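Local coordinates for protein probable ubiquitin-conjugating enzyme E2 7 (Caenorhabditis elegans, PDB 1PZV) that probably catalyses the covalent attachment of ubiquitin to other proteins, accepting ubiquitin from the E1 enzyme as a thioester and passing it on, at residues A13-R17 and V18-G22; P111-T114 and V115-L119; S5-L8 and K9-A13. One frame throughout, in Å; residues are numbered along the deposited sequence.

Contact 1 (A13-R17 and V18-G22)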
ATOM      1  N   ALA A  13     -12.099 -11.505  -6.107  1.00 49.69           N
ATOM      2  CA  ALA A  13     -13.135 -11.410  -7.126  1.00 49.51           C
ATOM      3  C   ALA A  13     -13.937 -10.122  -7.031  1.00 49.20           C
ATOM      4  O   ALA A  13     -14.203  -9.492  -8.047  1.00 49.23           O
ATOM      5  CB  ALA A  13     -14.067 -12.619  -7.040  1.00 48.53           C
ATOM      6  N   ASP A  14     -14.331  -9.723  -5.827  1.00 50.26           N
ATOM      7  CA  ASP A  14     -15.095  -8.491  -5.700  1.00 53.54           C
ATOM      8  C   ASP A  14     -14.195  -7.365  -6.161  1.00 54.45           C
ATOM      9  O   ASP A  14     -14.590  -6.499  -6.942  1.00 55.17           O
ATOM     10  CB  ASP A  14     -15.524  -8.239  -4.251  1.00 55.79           C
ATOM     11  CG  ASP A  14     -16.411  -9.343  -3.697  1.00 60.68           C
ATOM     12  OD1 ASP A  14     -17.276  -9.873  -4.443  1.00 60.70           O
ATOM     13  OD2 ASP A  14     -16.246  -9.668  -2.498  1.00 63.17           O
ATOM     14  N   MET A  15     -12.967  -7.413  -5.666  1.00 55.11           N
ATOM     15  CA  MET A  15     -11.932  -6.441  -5.969  1.00 54.44           C
ATOM     16  C   MET A  15     -11.836  -6.190  -7.479  1.00 53.65           C
ATOM     17  O   MET A  15     -11.762  -5.038  -7.938  1.00 52.29           O
ATOM     18  CB  MET A  15     -10.599  -6.991  -5.442  1.00 58.30           C
ATOM     19  CG  MET A  15      -9.590  -5.961  -4.976  1.00 60.45           C
ATOM     20  SD  MET A  15     -10.231  -4.908  -3.651  1.00 66.30           S
ATOM     21  CE  MET A  15     -10.232  -3.302  -4.532  1.00 64.40           C
ATOM     22  N   ARG A  16     -11.832  -7.276  -8.248  1.00 51.79           N
ATOM     23  CA  ARG A  16     -11.710  -7.178  -9.693  1.00 52.34           C
ATOM     24  C   ARG A  16     -12.980  -6.704 -10.394  1.00 53.94           C
ATOM     25  O   ARG A  16     -12.900  -6.072 -11.454  1.00 54.95           O
ATOM     26  CB  ARG A  16     -11.260  -8.520 -10.275  1.00 50.76           C
ATOM     27  CG  ARG A  16      -9.888  -8.968  -9.793  1.00 53.38           C
ATOM     28  CD  ARG A  16      -9.514 -10.370 -10.305  1.00 55.11           C
ATOM     29  NE  ARG A  16      -9.311 -10.425 -11.759  1.00 59.43           N
ATOM     30  CZ  ARG A  16      -8.191 -10.057 -12.393  1.00 61.33           C
ATOM     31  NH1 ARG A  16      -7.142  -9.600 -11.711  1.00 61.93           N
ATOM     32  NH2 ARG A  16      -8.117 -10.149 -13.716  1.00 60.30           N
ATOM     33  N   ARG A  17     -14.143  -6.990  -9.809  1.00 54.16           N
ATOM     34  CA  ARG A  17     -15.414  -6.581 -10.412  1.00 55.47           C
ATOM     35  C   ARG A  17     -15.743  -5.143 -10.034  1.00 54.62           C
ATOM     36  O   ARG A  17     -16.198  -4.357 -10.867  1.00 52.06           O
ATOM     37  CB  ARG A  17     -16.546  -7.516  -9.964  1.00 60.90           C
ATOM     38  CG  ARG A  17     -17.885  -7.214 -10.621  1.00 65.43           C
ATOM     39  CD  ARG A  17     -18.947  -8.278 -10.333  1.00 70.43           C
ATOM     40  NE  ARG A  17     -20.173  -7.986 -11.082  1.00 74.72           N
ATOM     41  CZ  ARG A  17     -21.243  -8.778 -11.139  1.00 74.79           C
ATOM     42  NH1 ARG A  17     -22.303  -8.408 -11.856  1.00 73.82           N
ATOM     43  NH2 ARG A  17     -21.252  -9.939 -10.488  1.00 74.54           N
ATOM     44  N   VAL A  18     -15.515  -4.815  -8.768  1.00 54.60           N
ATOM     45  CA  VAL A  18     -15.748  -3.473  -8.249  1.00 55.39           C
ATOM     46  C   VAL A  18     -14.512  -3.123  -7.430  1.00 56.43           C
ATOM     47  O   VAL A  18     -14.441  -3.386  -6.223  1.00 56.86           O
ATOM     48  CB  VAL A  18     -16.975  -3.418  -7.325  1.00 55.21           C
ATOM     49  CG1 VAL A  18     -17.311  -1.968  -7.016  1.00 53.01           C
ATOM     50  CG2 VAL A  18     -18.143  -4.129  -7.968  1.00 54.28           C
ATOM     51  N   PRO A  19     -13.510  -2.526  -8.079  1.00 56.98           N
ATOM     52  CA  PRO A  19     -12.292  -2.173  -7.354  1.00 56.21           C
ATOM     53  C   PRO A  19     -12.436  -0.915  -6.525  1.00 56.17           C
ATOM     54  O   PRO A  19     -13.388  -0.149  -6.683  1.00 54.67           O
ATOM     55  CB  PRO A  19     -11.262  -1.982  -8.472  1.00 57.12           C
ATOM     56  CG  PRO A  19     -11.911  -2.607  -9.709  1.00 58.17           C
ATOM     57  CD  PRO A  19     -13.355  -2.272  -9.517  1.00 57.13           C
ATOM     58  N   VAL A  20     -11.483  -0.725  -5.620  1.00 56.98           N
ATOM     59  CA  VAL A  20     -11.429   0.471  -4.803  1.00 56.55           C
ATOM     60  C   VAL A  20     -10.782   1.444  -5.792  1.00 57.78           C
ATOM     61  O   VAL A  20      -9.606   1.303  -6.118  1.00 56.46           O
ATOM     62  CB  VAL A  20     -10.492   0.277  -3.588  1.00 56.51           C
ATOM     63  CG1 VAL A  20     -10.340   1.590  -2.822  1.00 53.60           C
ATOM     64  CG2 VAL A  20     -11.027  -0.829  -2.690  1.00 54.71           C
ATOM     65  N   ASP A  21     -11.566   2.398  -6.286  1.00 59.86           N
ATOM     66  CA  ASP A  21     -11.101   3.381  -7.264  1.00 62.25           C
ATOM     67  C   ASP A  21      -9.592   3.670  -7.215  1.00 61.62           C
ATOM     68  O   ASP A  21      -9.077   4.172  -6.213  1.00 61.74           O
ATOM     69  CB  ASP A  21     -11.884   4.688  -7.092  1.00 65.72           C
ATOM     70  CG  ASP A  21     -11.476   5.748  -8.104  1.00 71.41           C
ATOM     71  OD1 ASP A  21     -11.597   5.473  -9.323  1.00 74.54           O
ATOM     72  OD2 ASP A  21     -11.030   6.850  -7.690  1.00 72.28           O
ATOM     73  N   GLY A  22      -8.889   3.343  -8.297  1.00 59.69           N
ATOM     74  CA  GLY A  22      -7.458   3.582  -8.340  1.00 57.63           C
ATOM     75  C   GLY A  22      -6.598   2.414  -7.879  1.00 57.92           C
ATOM     76  O   GLY A  22      -5.415   2.588  -7.553  1.00 58.86           O
TER

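Contact 2 (P111-T114 and V115-L119)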
ATOM      1  N   PRO A 111      -9.959  -9.152  12.594  1.00 59.53           N
ATOM      2  CA  PRO A 111     -10.316 -10.287  11.733  1.00 59.53           C
ATOM      3  C   PRO A 111     -11.486  -9.982  10.804  1.00 58.95           C
ATOM      4  O   PRO A 111     -11.702 -10.699   9.829  1.00 57.85           O
ATOM      5  CB  PRO A 111     -10.641 -11.400  12.732  1.00 60.95           C
ATOM      6  CG  PRO A 111      -9.900 -10.991  13.977  1.00 60.33           C
ATOM      7  CD  PRO A 111     -10.150  -9.505  14.007  1.00 59.85           C
ATOM      8  N   VAL A 112     -12.238  -8.925  11.123  1.00 58.17           N
ATOM      9  CA  VAL A 112     -13.376  -8.506  10.305  1.00 56.79           C
ATOM     10  C   VAL A 112     -12.915  -7.589   9.169  1.00 55.76           C
ATOM     11  O   VAL A 112     -13.729  -7.154   8.348  1.00 55.43           O
ATOM     12  CB  VAL A 112     -14.466  -7.742  11.137  1.00 57.32           C
ATOM     13  CG1 VAL A 112     -15.056  -8.657  12.202  1.00 57.48           C
ATOM     14  CG2 VAL A 112     -13.879  -6.483  11.769  1.00 54.64           C
ATOM     15  N   HIS A 113     -11.615  -7.291   9.122  1.00 54.62           N
ATOM     16  CA  HIS A 113     -11.085  -6.424   8.064  1.00 54.23           C
ATOM     17  C   HIS A 113     -10.897  -7.166   6.736  1.00 52.18           C
ATOM     18  O   HIS A 113     -10.724  -8.388   6.706  1.00 51.97           O
ATOM     19  CB  HIS A 113      -9.750  -5.780   8.484  1.00 52.38           C
ATOM     20  CG  HIS A 113      -9.891  -4.682   9.497  1.00 51.48           C
ATOM     21  ND1 HIS A 113     -10.999  -3.864   9.560  1.00 51.04           N
ATOM     22  CD2 HIS A 113      -9.039  -4.235  10.452  1.00 49.73           C
ATOM     23  CE1 HIS A 113     -10.825  -2.962  10.512  1.00 51.64           C
ATOM     24  NE2 HIS A 113      -9.644  -3.165  11.068  1.00 51.95           N
ATOM     25  N   THR A 114     -10.929  -6.412   5.640  1.00 51.02           N
ATOM     26  CA  THR A 114     -10.767  -6.985   4.307  1.00 48.58           C
ATOM     27  C   THR A 114      -9.676  -6.271   3.503  1.00 49.58           C
ATOM     28  O   THR A 114      -9.141  -5.229   3.922  1.00 46.90           O
ATOM     29  CB  THR A 114     -12.077  -6.902   3.498  1.00 46.86           C
ATOM     30  OG1 THR A 114     -12.367  -5.533   3.198  1.00 43.57           O
ATOM     31  CG2 THR A 114     -13.225  -7.498   4.285  1.00 42.14           C
ATOM     32  N   VAL A 115      -9.350  -6.852   2.351  1.00 48.17           N
ATOM     33  CA  VAL A 115      -8.341  -6.286   1.474  1.00 47.14           C
ATOM     34  C   VAL A 115      -8.787  -4.859   1.206  1.00 48.04           C
ATOM     35  O   VAL A 115      -7.971  -3.935   1.126  1.00 46.77           O
ATOM     36  CB  VAL A 115      -8.257  -7.076   0.149  1.00 44.73           C
ATOM     37  CG1 VAL A 115      -7.249  -6.434  -0.782  1.00 43.11           C
ATOM     38  CG2 VAL A 115      -7.867  -8.519   0.432  1.00 43.07           C
ATOM     39  N   GLU A 116     -10.101  -4.703   1.088  1.00 48.66           N
ATOM     40  CA  GLU A 116     -10.700  -3.409   0.846  1.00 50.00           C
ATOM     41  C   GLU A 116     -10.292  -2.430   1.938  1.00 48.73           C
ATOM     42  O   GLU A 116      -9.907  -1.302   1.649  1.00 49.31           O
ATOM     43  CB  GLU A 116     -12.222  -3.532   0.805  1.00 52.12           C
ATOM     44  CG  GLU A 116     -12.941  -2.190   0.644  1.00 54.97           C
ATOM     45  CD  GLU A 116     -14.457  -2.314   0.674  1.00 58.66           C
ATOM     46  OE1 GLU A 116     -15.129  -1.262   0.560  1.00 59.67           O
ATOM     47  OE2 GLU A 116     -14.976  -3.452   0.813  1.00 60.03           O
ATOM     48  N   THR A 117     -10.381  -2.867   3.190  1.00 47.63           N
ATOM     49  CA  THR A 117     -10.011  -2.035   4.330  1.00 47.60           C
ATOM     50  C   THR A 117      -8.548  -1.589   4.203  1.00 46.54           C
ATOM     51  O   THR A 117      -8.219  -0.410   4.362  1.00 46.86           O
ATOM     52  CB  THR A 117     -10.187  -2.811   5.671  1.00 49.87           C
ATOM     53  OG1 THR A 117     -11.530  -3.307   5.774  1.00 49.15           O
ATOM     54  CG2 THR A 117      -9.911  -1.890   6.865  1.00 47.84           C
ATOM     55  N   ILE A 118      -7.676  -2.545   3.920  1.00 46.23           N
ATOM     56  CA  ILE A 118      -6.263  -2.270   3.743  1.00 45.80           C
ATOM     57  C   ILE A 118      -6.091  -1.241   2.637  1.00 46.46           C
ATOM     58  O   ILE A 118      -5.495  -0.182   2.856  1.00 47.73           O
ATOM     59  CB  ILE A 118      -5.487  -3.549   3.336  1.00 46.35           C
ATOM     60  CG1 ILE A 118      -5.490  -4.537   4.495  1.00 47.72           C
ATOM     61  CG2 ILE A 118      -4.053  -3.212   2.950  1.00 42.91           C
ATOM     62  CD1 ILE A 118      -4.975  -5.900   4.129  1.00 50.69           C
ATOM     63  N   LEU A 119      -6.616  -1.545   1.451  1.00 45.32           N
ATOM     64  CA  LEU A 119      -6.467  -0.628   0.335  1.00 45.81           C
ATOM     65  C   LEU A 119      -6.970   0.778   0.659  1.00 47.07           C
ATOM     66  O   LEU A 119      -6.371   1.780   0.240  1.00 47.43           O
ATOM     67  CB  LEU A 119      -7.159  -1.181  -0.913  1.00 44.65           C
ATOM     68  CG  LEU A 119      -6.526  -2.459  -1.483  1.00 44.49           C
ATOM     69  CD1 LEU A 119      -7.130  -2.762  -2.850  1.00 40.81           C
ATOM     70  CD2 LEU A 119      -5.031  -2.286  -1.602  1.00 42.94           C
TER

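Contact 3 (S5-L8 and K9-A13)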
ATOM      1  N   SER A   5      -8.710 -19.747   1.891  1.00 61.35           N
ATOM      2  CA  SER A   5      -8.509 -19.725   0.454  1.00 61.38           C
ATOM      3  C   SER A   5      -9.848 -19.369  -0.193  1.00 61.43           C
ATOM      4  O   SER A   5      -9.906 -18.861  -1.310  1.00 61.70           O
ATOM      5  CB  SER A   5      -8.033 -21.100  -0.024  1.00 62.17           C
ATOM      6  OG  SER A   5      -7.781 -21.115  -1.426  1.00 63.18           O
ATOM      7  N   LEU A   6     -10.925 -19.641   0.530  1.00 61.54           N
ATOM      8  CA  LEU A   6     -12.260 -19.347   0.045  1.00 61.39           C
ATOM      9  C   LEU A   6     -12.531 -17.845   0.179  1.00 60.41           C
ATOM     10  O   LEU A   6     -13.060 -17.217  -0.742  1.00 59.14           O
ATOM     11  CB  LEU A   6     -13.279 -20.173   0.846  1.00 64.12           C
ATOM     12  CG  LEU A   6     -14.808 -20.110   0.660  1.00 66.16           C
ATOM     13  CD1 LEU A   6     -15.422 -19.402   1.866  1.00 66.33           C
ATOM     14  CD2 LEU A   6     -15.195 -19.416  -0.647  1.00 66.48           C
ATOM     15  N   LEU A   7     -12.146 -17.275   1.316  1.00 58.22           N
ATOM     16  CA  LEU A   7     -12.359 -15.857   1.575  1.00 59.10           C
ATOM     17  C   LEU A   7     -11.554 -14.985   0.611  1.00 59.77           C
ATOM     18  O   LEU A   7     -12.067 -13.989   0.086  1.00 58.51           O
ATOM     19  CB  LEU A   7     -11.991 -15.533   3.030  1.00 60.20           C
ATOM     20  CG  LEU A   7     -12.196 -14.122   3.610  1.00 61.42           C
ATOM     21  CD1 LEU A   7     -13.677 -13.712   3.615  1.00 56.91           C
ATOM     22  CD2 LEU A   7     -11.633 -14.113   5.027  1.00 60.38           C
ATOM     23  N   LEU A   8     -10.296 -15.358   0.377  1.00 60.32           N
ATOM     24  CA  LEU A   8      -9.439 -14.606  -0.537  1.00 59.58           C
ATOM     25  C   LEU A   8      -9.956 -14.668  -1.961  1.00 59.32           C
ATOM     26  O   LEU A   8      -9.909 -13.672  -2.680  1.00 60.62           O
ATOM     27  CB  LEU A   8      -7.997 -15.122  -0.497  1.00 58.31           C
ATOM     28  CG  LEU A   8      -7.166 -14.645   0.700  1.00 59.43           C
ATOM     29  CD1 LEU A   8      -5.728 -15.165   0.597  1.00 58.13           C
ATOM     30  CD2 LEU A   8      -7.173 -13.122   0.739  1.00 59.02           C
ATOM     31  N   LYS A   9     -10.448 -15.829  -2.379  1.00 58.41           N
ATOM     32  CA  LYS A   9     -10.967 -15.948  -3.739  1.00 59.60           C
ATOM     33  C   LYS A   9     -12.166 -15.016  -3.889  1.00 58.72           C
ATOM     34  O   LYS A   9     -12.345 -14.359  -4.917  1.00 58.19           O
ATOM     35  CB  LYS A   9     -11.374 -17.399  -4.048  1.00 59.99           C
ATOM     36  CG  LYS A   9     -10.188 -18.361  -4.198  1.00 63.40           C
ATOM     37  CD  LYS A   9     -10.638 -19.815  -4.372  1.00 66.38           C
ATOM     38  CE  LYS A   9      -9.465 -20.810  -4.297  1.00 67.83           C
ATOM     39  NZ  LYS A   9      -9.912 -22.252  -4.321  1.00 67.34           N
ATOM     40  N   LYS A  10     -12.977 -14.958  -2.841  1.00 58.42           N
ATOM     41  CA  LYS A  10     -14.159 -14.110  -2.838  1.00 56.33           C
ATOM     42  C   LYS A  10     -13.743 -12.643  -2.844  1.00 55.13           C
ATOM     43  O   LYS A  10     -14.235 -11.869  -3.660  1.00 53.78           O
ATOM     44  CB  LYS A  10     -15.030 -14.419  -1.604  1.00 55.79           C
ATOM     45  CG  LYS A  10     -16.187 -13.458  -1.361  1.00 54.12           C
ATOM     46  CD  LYS A  10     -17.185 -13.487  -2.493  1.00 54.19           C
ATOM     47  CE  LYS A  10     -18.087 -12.258  -2.448  1.00 55.26           C
ATOM     48  NZ  LYS A  10     -19.005 -12.173  -3.628  1.00 54.67           N
ATOM     49  N   GLN A  11     -12.835 -12.268  -1.943  1.00 54.07           N
ATOM     50  CA  GLN A  11     -12.378 -10.885  -1.857  1.00 54.68           C
ATOM     51  C   GLN A  11     -11.679 -10.405  -3.135  1.00 55.06           C
ATOM     52  O   GLN A  11     -11.950  -9.290  -3.620  1.00 54.78           O
ATOM     53  CB  GLN A  11     -11.461 -10.696  -0.639  1.00 54.21           C
ATOM     54  CG  GLN A  11     -12.190 -10.892   0.689  1.00 54.57           C
ATOM     55  CD  GLN A  11     -11.362 -10.497   1.897  1.00 52.34           C
ATOM     56  OE1 GLN A  11     -11.822 -10.572   3.030  1.00 52.75           O
ATOM     57  NE2 GLN A  11     -10.138 -10.072   1.656  1.00 53.89           N
ATOM     58  N   LEU A  12     -10.795 -11.240  -3.682  1.00 52.99           N
ATOM     59  CA  LEU A  12     -10.087 -10.900  -4.911  1.00 51.77           C
ATOM     60  C   LEU A  12     -11.084 -10.648  -6.038  1.00 51.51           C
ATOM     61  O   LEU A  12     -10.935  -9.702  -6.820  1.00 51.48           O
ATOM     62  CB  LEU A  12      -9.146 -12.033  -5.322  1.00 51.08           C
ATOM     63  CG  LEU A  12      -8.471 -11.885  -6.697  1.00 51.10           C
ATOM     64  CD1 LEU A  12      -7.686 -10.594  -6.742  1.00 50.18           C
ATOM     65  CD2 LEU A  12      -7.558 -13.079  -6.977  1.00 49.66           C
ATOM     66  N   ALA A  13     -12.099 -11.505  -6.107  1.00 49.69           N
ATOM     67  CA  ALA A  13     -13.135 -11.410  -7.126  1.00 49.51           C
ATOM     68  C   ALA A  13     -13.937 -10.122  -7.031  1.00 49.20           C
ATOM     69  O   ALA A  13     -14.203  -9.492  -8.047  1.00 49.23           O
ATOM     70  CB  ALA A  13     -14.067 -12.619  -7.040  1.00 48.53           C
TER

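Contact 1 (A13-R17 and V18-G22)
The carbonyl oxygen of Asp14 receives two backbone N-H groups at the end of helix 5-17. Val18 N makes the stronger bond, 2.7 Å to Asp14 O and nearly straight at 171°, while Arg17 N adds a weak one. This is the C-terminal end of the first helix of the ubiquitin-conjugating (UBC) fold, where the chain turns off toward strand 23-27. Val18 has already left helical backbone angles, yet it still donates the last i to i+4 bond. The next such bond cannot form: Pro19 N lies 3.1 Å from Met15 O but carries no hydrogen, so proline is a fitting residue to end the helix. Arg17 is exposed, and its extended chain (CG anti to the backbone N) carries the charged group away from the loop, as suits a solvent-facing arginine. Met15 is buried; its chain bends at chi2 and chi3, turning the methyl end back toward Pro19 and Val20, though the close approach to Val20 is doubtful. A flexible, apolar methionine suits this place between the loop and Leu119 of helix 115-127. Val20 packs on Leu120 and on the side chain of Glu116, both of that helix. Met15 CE rests 4.3 Å from Pro19 CB.

Contact 2 (P111-T114 and V115-L119)
One face of the His113 imidazole is covered by the methyl group of Thr117, whose CG2 stands 3.5 Å above the ring plane, displaced toward the rim. This is a CH-pi contact: CG2 is 3.9 Å from the centroid of the His113 ring and 26° off its normal, with ND1 and CG the ring atoms nearest to it. The two side chains cross at about a right angle. Thr117 can serve two neighbours because its branches part at CB: chi1 of -55° sets OG1 beside its own backbone N, facing Thr114, and leaves CG2 for the histidine. Thr114 N donates to Thr117 OG1 over 3.2 Å, almost straight at 174°. In return Thr117 N gives a weak bond to Thr114 OG1, at 3.3 Å. The reciprocal pair is a capping box, with Thr114 as N-cap of helix 115-127; threonine suits both places, since each must offer a side-chain oxygen close to the backbone. Replacing Thr117 by an alanine is likely to leave Thr114 N without its hydroxyl acceptor and to strip the methyl from the His113 face. One residue further on, Ile118 N bonds to Thr114 O at 3.1 Å, starting the regular helical pattern. Glu116 extends alongside Thr114 in the exposed first turn, where a carboxylate may suit the positive helix end. Val115 and Ile118 are buried, Val115 against Tyr63 and Gln11, Ile118 against Pro68 and Trp109.

Contact 3 (S5-L8 and K9-A13)
Four consecutive i to i+4 backbone bonds join residues 5-8 to 9-12, with lengths from 2.8 Å, for Gln11 N to Leu7 O and for Leu12 N to Leu8 O, to 3.3 Å for Lys9 N to Ser5 O. The bond to Ser5 is also the most skewed, its donor 45° above the carbonyl plane of Ser5, whereas those to Leu7 and Leu8 lie closer to their planes. Lys9 runs back along the exposed side over Ser5: chi1 of -71° puts CG anti to its carbonyl carbon, and the extended chain beyond carries CE to 3.3 Å from Ser5 OG. The aliphatic stem of the lysine thus passes along a small residue, and its amino end is carried out on the exposed side. Helix 5-17 is the amphipathic N-terminal helix of the UBC fold, and its sides are sorted accordingly. Leu8 and Leu12, one turn apart, are buried: both pack on Trp36 of strand 35-41, and Leu12 also meets Ala25 and Leu27 of strand 23-27. Leu7 crosses Gln11 obliquely, its CG 4.1 Å from Gln11 CD, and the Gln11 side chain packs against Thr114, at the N-cap of helix 115-127. On the solvent side, the Lys10 chain bends at chi2 and leads away from residues 5-8, so that its NZ forms a salt bridge with OD1 of Asp14, the next turn along.

How the contacts relate
Contacts 3 and 1 come first along the chain, sharing Ala13: contact 3 covers the first turns of helix 5-17, and contact 1 its last turn and the loop into strand 23-27. Contact 2, much later, opens helix 115-127. The three centres lie 12 to 13 Å apart, and both earlier contacts touch contact 2. The two helices pack against each other through a mixed set of side chains, Met15 on Leu119 and Gln11 beside Thr114 and Val115, while Leu8 and Leu12 pack on the antiparallel sheet. Contact 2 is the one closer to the predicted thioester residue, though the Ile118 side chain is still about 12 Å from that of Cys88; contacts 1 and 3 lie away from it.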